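Local coordinates for chitin binding protein (Streptomyces lividans, PDB 5FTZ), which is a copper-dependent lytic polysaccharide monooxygenase of family AA10 that probably binds chitin and cleaves its chains oxidatively, at residues A[9-14]-A[164-169]; A[103-108]-A[147-152]. All coordinates share one frame; numbering follows the deposited sequence.

Contact 1: A[9-14]-A[164-169]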
ATOM      1  N   SER A   9      -8.841 -10.237 -25.442  1.00  7.72           N
ATOM      2  CA  SER A   9     -10.105 -10.066 -24.736  1.00  8.38           C
ATOM      3  C   SER A   9     -11.151  -9.413 -25.594  1.00  7.85           C
ATOM      4  O   SER A   9     -10.876  -8.797 -26.614  1.00  8.42           O
ATOM      5  CB  SER A   9      -9.884  -9.252 -23.477  1.00  9.19           C
ATOM      6  OG  SER A   9      -9.280  -7.984 -23.786  1.00 10.94           O
ATOM      7  N   ARG A  10     -12.414  -9.558 -25.190  1.00  7.17           N
ATOM      8  CA  ARG A  10     -13.525  -8.979 -25.899  1.00  7.37           C
ATOM      9  C   ARG A  10     -13.375  -7.490 -26.075  1.00  7.37           C
ATOM     10  O   ARG A  10     -13.718  -6.981 -27.157  1.00  7.19           O
ATOM     11  CB  ARG A  10     -14.864  -9.381 -25.266  1.00  7.30           C
ATOM     12  CG  ARG A  10     -15.230 -10.843 -25.408  1.00  8.05           C
ATOM     13  CD  ARG A  10     -16.547 -11.137 -24.725  1.00  8.13           C
ATOM     14  NE  ARG A  10     -16.882 -12.567 -24.849  1.00  8.59           N
ATOM     15  CZ  ARG A  10     -17.882 -13.159 -24.203  1.00  9.18           C
ATOM     16  NH1 ARG A  10     -18.667 -12.467 -23.406  1.00  9.07           N
ATOM     17  NH2 ARG A  10     -18.047 -14.481 -24.349  1.00 10.07           N
ATOM     18  N   GLN A  11     -12.953  -6.776 -25.044  1.00  7.89           N
ATOM     19  CA  GLN A  11     -12.818  -5.343 -25.224  1.00  7.85           C
ATOM     20  C   GLN A  11     -11.797  -5.009 -26.298  1.00  8.57           C
ATOM     21  O   GLN A  11     -11.973  -4.009 -27.026  1.00  8.53           O
ATOM     22  CB  GLN A  11     -12.502  -4.647 -23.892  1.00  7.86           C
ATOM     23  CG  GLN A  11     -11.343  -5.179 -23.053  1.00  7.89           C
ATOM     24  CD  GLN A  11     -11.796  -6.109 -21.985  1.00  8.44           C
ATOM     25  OE1 GLN A  11     -12.390  -7.138 -22.273  1.00  8.25           O
ATOM     26  NE2 GLN A  11     -11.515  -5.783 -20.754  1.00  8.87           N
ATOM     27  N   LYS A  12     -10.745  -5.801 -26.406  1.00  8.70           N
ATOM     28  CA  LYS A  12      -9.731  -5.516 -27.413  1.00  9.81           C
ATOM     29  C   LYS A  12     -10.181  -5.922 -28.800  1.00 10.04           C
ATOM     30  O   LYS A  12      -9.866  -5.190 -29.766  1.00 10.39           O
ATOM     31  CB  LYS A  12      -8.424  -6.192 -27.023  1.00 10.67           C
ATOM     32  CG  LYS A  12      -7.232  -5.899 -27.941  1.00 11.72           C
ATOM     33  CD  LYS A  12      -6.961  -4.412 -28.106  1.00 12.39           C
ATOM     34  CE  LYS A  12      -5.610  -4.217 -28.781  1.00 14.33           C
ATOM     35  NZ  LYS A  12      -5.316  -2.770 -28.809  1.00 16.80           N
ATOM     36  N   VAL A  13     -10.918  -7.016 -28.976  1.00  9.54           N
ATOM     37  CA  VAL A  13     -11.437  -7.324 -30.285  1.00 11.42           C
ATOM     38  C   VAL A  13     -12.448  -6.293 -30.733  1.00 11.33           C
ATOM     39  O   VAL A  13     -12.537  -6.012 -31.941  1.00 11.98           O
ATOM     40  CB  VAL A  13     -11.993  -8.746 -30.481  1.00 13.28           C
ATOM     41  CG1 VAL A  13     -10.907  -9.782 -30.187  1.00 14.33           C
ATOM     42  CG2 VAL A  13     -13.209  -9.046 -29.735  1.00 13.35           C
ATOM     43  N   CYS A  14     -13.150  -5.665 -29.812  1.00 10.28           N
ATOM     44  CA  CYS A  14     -14.027  -4.532 -30.162  1.00 11.74           C
ATOM     45  C   CYS A  14     -13.172  -3.316 -30.591  1.00 13.21           C
ATOM     46  O   CYS A  14     -13.392  -2.738 -31.684  1.00 19.78           O
ATOM     47  CB  CYS A  14     -14.918  -4.240 -28.957  1.00 12.12           C
ATOM     48  SG  CYS A  14     -16.229  -5.423 -28.644  1.00 13.98           S
ATOM     49  N   PHE A 164      -9.827  -4.888 -12.683  1.00  7.43           N
ATOM     50  CA  PHE A 164     -10.141  -4.862 -14.123  1.00  7.26           C
ATOM     51  C   PHE A 164     -10.437  -6.248 -14.560  1.00  8.03           C
ATOM     52  O   PHE A 164      -9.762  -7.183 -14.150  1.00  8.50           O
ATOM     53  CB  PHE A 164      -9.009  -4.242 -14.906  1.00  7.83           C
ATOM     54  CG  PHE A 164      -8.850  -2.749 -14.640  1.00  8.77           C
ATOM     55  CD1 PHE A 164      -8.235  -2.281 -13.479  1.00 10.56           C
ATOM     56  CD2 PHE A 164      -9.416  -1.838 -15.513  1.00  9.98           C
ATOM     57  CE1 PHE A 164      -8.146  -0.911 -13.232  1.00 11.29           C
ATOM     58  CE2 PHE A 164      -9.334  -0.482 -15.241  1.00 11.05           C
ATOM     59  CZ  PHE A 164      -8.764  -0.049 -14.105  1.00 11.95           C
ATOM     60  N   TYR A 165     -11.484  -6.361 -15.360  1.00  7.10           N
ATOM     61  CA  TYR A 165     -12.024  -7.640 -15.817  1.00  7.30           C
ATOM     62  C   TYR A 165     -11.921  -7.783 -17.314  1.00  7.42           C
ATOM     63  O   TYR A 165     -12.271  -6.872 -18.054  1.00  8.64           O
ATOM     64  CB  TYR A 165     -13.498  -7.738 -15.413  1.00  7.20           C
ATOM     65  CG  TYR A 165     -13.652  -7.828 -13.905  1.00  7.68           C
ATOM     66  CD1 TYR A 165     -13.680  -6.688 -13.111  1.00  8.14           C
ATOM     67  CD2 TYR A 165     -13.847  -9.042 -13.272  1.00  7.91           C
ATOM     68  CE1 TYR A 165     -13.798  -6.766 -11.711  1.00  9.02           C
ATOM     69  CE2 TYR A 165     -13.906  -9.131 -11.884  1.00  8.54           C
ATOM     70  CZ  TYR A 165     -13.900  -7.997 -11.115  1.00  8.82           C
ATOM     71  OH  TYR A 165     -13.983  -8.159  -9.730  1.00  9.96           O
ATOM     72  N   ALA A 166     -11.423  -8.932 -17.786  1.00  7.02           N
ATOM     73  CA  ALA A 166     -11.273  -9.120 -19.223  1.00  8.25           C
ATOM     74  C   ALA A 166     -11.611 -10.574 -19.608  1.00  8.14           C
ATOM     75  O   ALA A 166     -10.905 -11.501 -19.195  1.00  8.70           O
ATOM     76  CB  ALA A 166      -9.859  -8.802 -19.679  1.00  8.81           C
ATOM     77  N   CYS A 167     -12.706 -10.723 -20.322  1.00  8.05           N
ATOM     78  CA  CYS A 167     -13.131 -12.055 -20.818  1.00  8.51           C
ATOM     79  C   CYS A 167     -12.522 -12.298 -22.174  1.00  8.19           C
ATOM     80  O   CYS A 167     -12.686 -11.433 -23.065  1.00  8.53           O
ATOM     81  CB  CYS A 167     -14.646 -12.095 -20.973  1.00  9.62           C
ATOM     82  SG  CYS A 167     -15.457 -12.030 -19.349  1.00 13.85           S
ATOM     83  N   SER A 168     -11.933 -13.472 -22.407  1.00  7.53           N
ATOM     84  CA  SER A 168     -11.392 -13.846 -23.676  1.00  8.07           C
ATOM     85  C   SER A 168     -12.031 -15.129 -24.133  1.00  8.84           C
ATOM     86  O   SER A 168     -11.955 -16.156 -23.434  1.00  8.90           O
ATOM     87  CB  SER A 168      -9.913 -14.018 -23.593  1.00  9.09           C
ATOM     88  OG  SER A 168      -9.231 -12.852 -23.159  1.00  9.88           O
ATOM     89  N   ASP A 169     -12.517 -15.147 -25.365  1.00  8.34           N
ATOM     90  CA  ASP A 169     -13.030 -16.383 -25.984  1.00  8.55           C
ATOM     91  C   ASP A 169     -11.915 -17.217 -26.555  1.00  8.87           C
ATOM     92  O   ASP A 169     -11.070 -16.706 -27.306  1.00  8.54           O
ATOM     93  CB  ASP A 169     -14.032 -16.060 -27.068  1.00  8.66           C
ATOM     94  CG  ASP A 169     -15.215 -15.320 -26.527  1.00  9.84           C
ATOM     95  OD1 ASP A 169     -16.128 -15.986 -25.968  1.00 10.52           O
ATOM     96  OD2 ASP A 169     -15.242 -14.057 -26.619  1.00  9.84           O
TER
HETATM   97  O   HOH W   1     -14.446  -8.566 -21.060  1.00  9.68           O
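Arg10 lays its guanidinium side-on against the carboxylate of Asp169, the two planes only 18° apart. Arg10 NE donates to Asp169 OD2 at 2.8 Å, and Arg10 NH2 meets Asp169 OD1 at 2.9 Å through that oxygen's syn lone pair; both bonds are almost straight. This bidentate salt bridge fixes the rotation of both groups. NH1 of Arg10 reaches the carbonyl of Leu59, and Trp70 adds a cation-pi contact. With CG anti to its own carbonyl carbon (chi1 -68°) and the chain extended from there to NE, Arg10 runs past Cys167 to the acid. Arg10 N donates to Cys167 O at 2.8 Å. Gln11 bends at chi2 and turns its amide back to the strand, where NE2 donates to Tyr165 O at 3.0 Å and passes 3.6 Å from the methyl CB of Ala166. A water bridges Gln11 OE1 and Cys167 N. Beside them Ser9, the N-cap residue, packs CB against Ala166 CB, while its OG turns to the carbonyl of Thr4. The bonds of Arg10 and Gln11 fasten the short helix that follows strand 2-6 to strand 162-171, a buried joint in the beta-sandwich known for AA10 enzymes.

Contact 2: A[103-108]-A[147-152]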
ATOM      1  N   PRO A 103     -16.636 -27.514 -18.280  1.00 11.58           N
ATOM      2  CA  PRO A 103     -17.403 -28.269 -19.289  1.00 11.78           C
ATOM      3  C   PRO A 103     -18.898 -28.155 -19.119  1.00 12.44           C
ATOM      4  O   PRO A 103     -19.388 -28.221 -18.017  1.00 13.64           O
ATOM      5  CB  PRO A 103     -16.911 -29.718 -19.091  1.00 12.54           C
ATOM      6  CG  PRO A 103     -15.582 -29.560 -18.490  1.00 13.79           C
ATOM      7  CD  PRO A 103     -15.774 -28.399 -17.522  1.00 12.99           C
ATOM      8  N   GLY A 104     -19.601 -27.919 -20.199  1.00 12.60           N
ATOM      9  CA  GLY A 104     -21.056 -27.830 -20.138  1.00 11.44           C
ATOM     10  C   GLY A 104     -21.576 -26.476 -19.722  1.00 11.89           C
ATOM     11  O   GLY A 104     -22.782 -26.313 -19.493  1.00 13.74           O
ATOM     12  N   TRP A 105     -20.709 -25.454 -19.672  1.00 10.27           N
ATOM     13  CA  TRP A 105     -21.138 -24.102 -19.314  1.00 10.27           C
ATOM     14  C   TRP A 105     -22.207 -23.583 -20.293  1.00 10.23           C
ATOM     15  O   TRP A 105     -22.257 -24.046 -21.445  1.00 11.43           O
ATOM     16  CB  TRP A 105     -19.925 -23.183 -19.235  1.00 10.10           C
ATOM     17  CG  TRP A 105     -19.247 -22.891 -20.533  1.00  9.22           C
ATOM     18  CD1 TRP A 105     -18.413 -23.709 -21.285  1.00  8.97           C
ATOM     19  CD2 TRP A 105     -19.282 -21.648 -21.241  1.00  9.24           C
ATOM     20  NE1 TRP A 105     -17.941 -23.049 -22.382  1.00  9.25           N
ATOM     21  CE2 TRP A 105     -18.433 -21.772 -22.353  1.00  9.71           C
ATOM     22  CE3 TRP A 105     -19.898 -20.424 -21.010  1.00 10.35           C
ATOM     23  CZ2 TRP A 105     -18.222 -20.736 -23.244  1.00  9.91           C
ATOM     24  CZ3 TRP A 105     -19.670 -19.415 -21.880  1.00 11.33           C
ATOM     25  CH2 TRP A 105     -18.867 -19.562 -22.988  1.00 10.87           C
ATOM     26  N   ASN A 106     -22.999 -22.615 -19.807  1.00 10.57           N
ATOM     27  CA  ASN A 106     -24.091 -22.108 -20.575  1.00 11.67           C
ATOM     28  C   ASN A 106     -23.554 -21.028 -21.542  1.00 11.03           C
ATOM     29  O   ASN A 106     -23.315 -19.886 -21.173  1.00 12.04           O
ATOM     30  CB  ASN A 106     -25.187 -21.564 -19.694  1.00 12.58           C
ATOM     31  CG  ASN A 106     -26.413 -21.153 -20.456  1.00 13.84           C
ATOM     32  OD1 ASN A 106     -26.434 -21.030 -21.694  1.00 14.13           O
ATOM     33  ND2 ASN A 106     -27.466 -20.846 -19.689  1.00 14.53           N
ATOM     34  N   GLN A 107     -23.412 -21.412 -22.794  1.00 10.68           N
ATOM     35  CA  GLN A 107     -22.876 -20.549 -23.832  1.00 10.93           C
ATOM     36  C   GLN A 107     -23.936 -19.608 -24.415  1.00 11.39           C
ATOM     37  O   GLN A 107     -23.618 -18.813 -25.277  1.00 13.26           O
ATOM     38  CB  GLN A 107     -22.301 -21.396 -24.964  1.00 11.58           C
ATOM     39  CG  GLN A 107     -21.156 -22.252 -24.545  1.00 12.21           C
ATOM     40  CD  GLN A 107     -20.487 -22.940 -25.681  1.00 13.60           C
ATOM     41  OE1 GLN A 107     -20.147 -22.292 -26.710  1.00 14.92           O
ATOM     42  NE2 GLN A 107     -20.138 -24.179 -25.472  1.00 14.95           N
ATOM     43  N   ASN A 108     -25.184 -19.747 -23.993  1.00 12.01           N
ATOM     44  CA  ASN A 108     -26.294 -19.004 -24.562  1.00 13.35           C
ATOM     45  C   ASN A 108     -26.830 -17.891 -23.701  1.00 13.96           C
ATOM     46  O   ASN A 108     -27.821 -17.272 -24.054  1.00 16.48           O
ATOM     47  CB  ASN A 108     -27.409 -20.007 -24.857  1.00 16.77           C
ATOM     48  CG  ASN A 108     -26.975 -20.998 -25.881  1.00 20.55           C
ATOM     49  OD1 ASN A 108     -26.423 -20.613 -26.878  1.00 24.72           O
ATOM     50  ND2 ASN A 108     -27.183 -22.276 -25.627  1.00 26.73           N
ATOM     51  N   GLY A 147     -13.534 -27.376 -27.175  1.00 11.16           N
ATOM     52  CA  GLY A 147     -14.509 -26.444 -27.750  1.00 10.84           C
ATOM     53  C   GLY A 147     -14.403 -25.066 -27.155  1.00 10.51           C
ATOM     54  O   GLY A 147     -13.394 -24.719 -26.575  1.00 10.06           O
ATOM     55  N   HIS A 148     -15.445 -24.281 -27.358  1.00  9.74           N
ATOM     56  CA  HIS A 148     -15.501 -22.877 -26.908  1.00  9.06           C
ATOM     57  C   HIS A 148     -15.508 -22.806 -25.391  1.00  8.32           C
ATOM     58  O   HIS A 148     -16.357 -23.396 -24.764  1.00  8.87           O
ATOM     59  CB  HIS A 148     -16.737 -22.221 -27.508  1.00  9.83           C
ATOM     60  CG  HIS A 148     -16.921 -20.780 -27.124  1.00 11.22           C
ATOM     61  ND1 HIS A 148     -18.175 -20.218 -26.994  1.00 12.68           N
ATOM     62  CD2 HIS A 148     -16.016 -19.797 -26.890  1.00 11.54           C
ATOM     63  CE1 HIS A 148     -18.036 -18.951 -26.612  1.00 13.27           C
ATOM     64  NE2 HIS A 148     -16.733 -18.650 -26.619  1.00 13.27           N
ATOM     65  N   HIS A 149     -14.634 -21.940 -24.860  1.00  7.70           N
ATOM     66  CA  HIS A 149     -14.513 -21.680 -23.438  1.00  7.48           C
ATOM     67  C   HIS A 149     -14.193 -20.184 -23.312  1.00  7.59           C
ATOM     68  O   HIS A 149     -13.824 -19.537 -24.331  1.00  7.48           O
ATOM     69  CB  HIS A 149     -13.441 -22.538 -22.753  1.00  8.39           C
ATOM     70  CG  HIS A 149     -13.964 -23.904 -22.446  1.00  8.74           C
ATOM     71  ND1 HIS A 149     -14.753 -24.174 -21.353  1.00  9.10           N
ATOM     72  CD2 HIS A 149     -13.859 -25.063 -23.126  1.00  9.29           C
ATOM     73  CE1 HIS A 149     -15.115 -25.444 -21.373  1.00  9.81           C
ATOM     74  NE2 HIS A 149     -14.588 -26.002 -22.446  1.00  9.70           N
ATOM     75  N   VAL A 150     -14.366 -19.656 -22.128  1.00  7.38           N
ATOM     76  CA  VAL A 150     -13.969 -18.292 -21.802  1.00  7.59           C
ATOM     77  C   VAL A 150     -12.911 -18.321 -20.724  1.00  7.50           C
ATOM     78  O   VAL A 150     -13.047 -19.063 -19.730  1.00  8.29           O
ATOM     79  CB  VAL A 150     -15.174 -17.454 -21.379  1.00  8.58           C
ATOM     80  CG1 VAL A 150     -14.716 -16.100 -20.791  1.00 10.61           C
ATOM     81  CG2 VAL A 150     -16.132 -17.266 -22.577  1.00  8.84           C
ATOM     82  N   ILE A 151     -11.847 -17.573 -20.908  1.00  7.29           N
ATOM     83  CA  ILE A 151     -10.888 -17.261 -19.871  1.00  7.80           C
ATOM     84  C   ILE A 151     -11.185 -15.889 -19.361  1.00  8.20           C
ATOM     85  O   ILE A 151     -11.258 -14.921 -20.165  1.00  9.40           O
ATOM     86  CB  ILE A 151      -9.422 -17.433 -20.363  1.00  8.67           C
ATOM     87  CG1 ILE A 151      -9.107 -18.913 -20.647  1.00 10.18           C
ATOM     88  CG2 ILE A 151      -8.482 -16.777 -19.338  1.00  9.02           C
ATOM     89  CD1 ILE A 151      -7.797 -19.241 -21.329  1.00 11.29           C
ATOM     90  N   LEU A 152     -11.375 -15.763 -18.077  1.00  7.66           N
ATOM     91  CA  LEU A 152     -11.580 -14.483 -17.358  1.00  7.69           C
ATOM     92  C   LEU A 152     -10.317 -14.118 -16.652  1.00  7.95           C
ATOM     93  O   LEU A 152      -9.832 -14.889 -15.802  1.00  8.47           O
ATOM     94  CB  LEU A 152     -12.754 -14.589 -16.382  1.00  8.42           C
ATOM     95  CG  LEU A 152     -12.960 -13.367 -15.489  1.00  9.17           C
ATOM     96  CD1 LEU A 152     -13.434 -12.185 -16.268  1.00 10.31           C
ATOM     97  CD2 LEU A 152     -13.914 -13.692 -14.350  1.00 10.39           C
TER
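The loop 103-108 runs nearly perpendicular to the start of strand 148-157, 87° between their directions, and Trp105 and His149 bring their CA atoms to 8.2 Å, a gap bridged by side chains. The indole of Trp105 fills it: NE1 donates to His148 O at 2.9 Å, the acceptor lying in the ring plane. The six-membered ring turns its edge to the face of the His148 imidazole, centroids 5.2 Å apart, with CZ2 above that face. Trp105 CH2 touches Val150 CG2 at 3.6 Å, and the pyrrole side lies obliquely by the His149 ring, whose ND1 is bonded to Thr101. Gln107 packs its CG over a face of the indole; with the chain extended beyond CG (chi2 -173°), its OE1 accepts from His148 ND1 at 2.9 Å, the donor standing above the amide carbonyl plane. His148 NE2 is bonded to Asp169, so both ring nitrogens are engaged and its rotation is fixed. Were Trp105 an alanine, His148 O would probably lose its indole donor and a gap open between loop and strand. Trp105, His148 and His149 form an aromatic cluster that packs the loop between strands 93-100 and 122-125 onto a sheet strand of the AA10 beta-sandwich.

How the contacts relate
From the N terminus, the chain passes strand 2-6 and reaches 9-14, the N-cap and start of helix 10-15 and the first half of contact 1, whose partner 164-169 comes only near the C terminus, so this contact closes a loop spanning most of the protein. Contact 2 lies wholly within that span: the loop after strand 93-100 meets the start of strand 148-157, which leads on to strand 162-171. These two strands are antiparallel neighbours in the mixed sheet, and the contacts meet there: Ser168 N probably bonds to Ile151 O, and Cys167 SG packs on Leu152 CD1. Asp169 links the salt bridge of contact 1 to the aromatic cluster of contact 2.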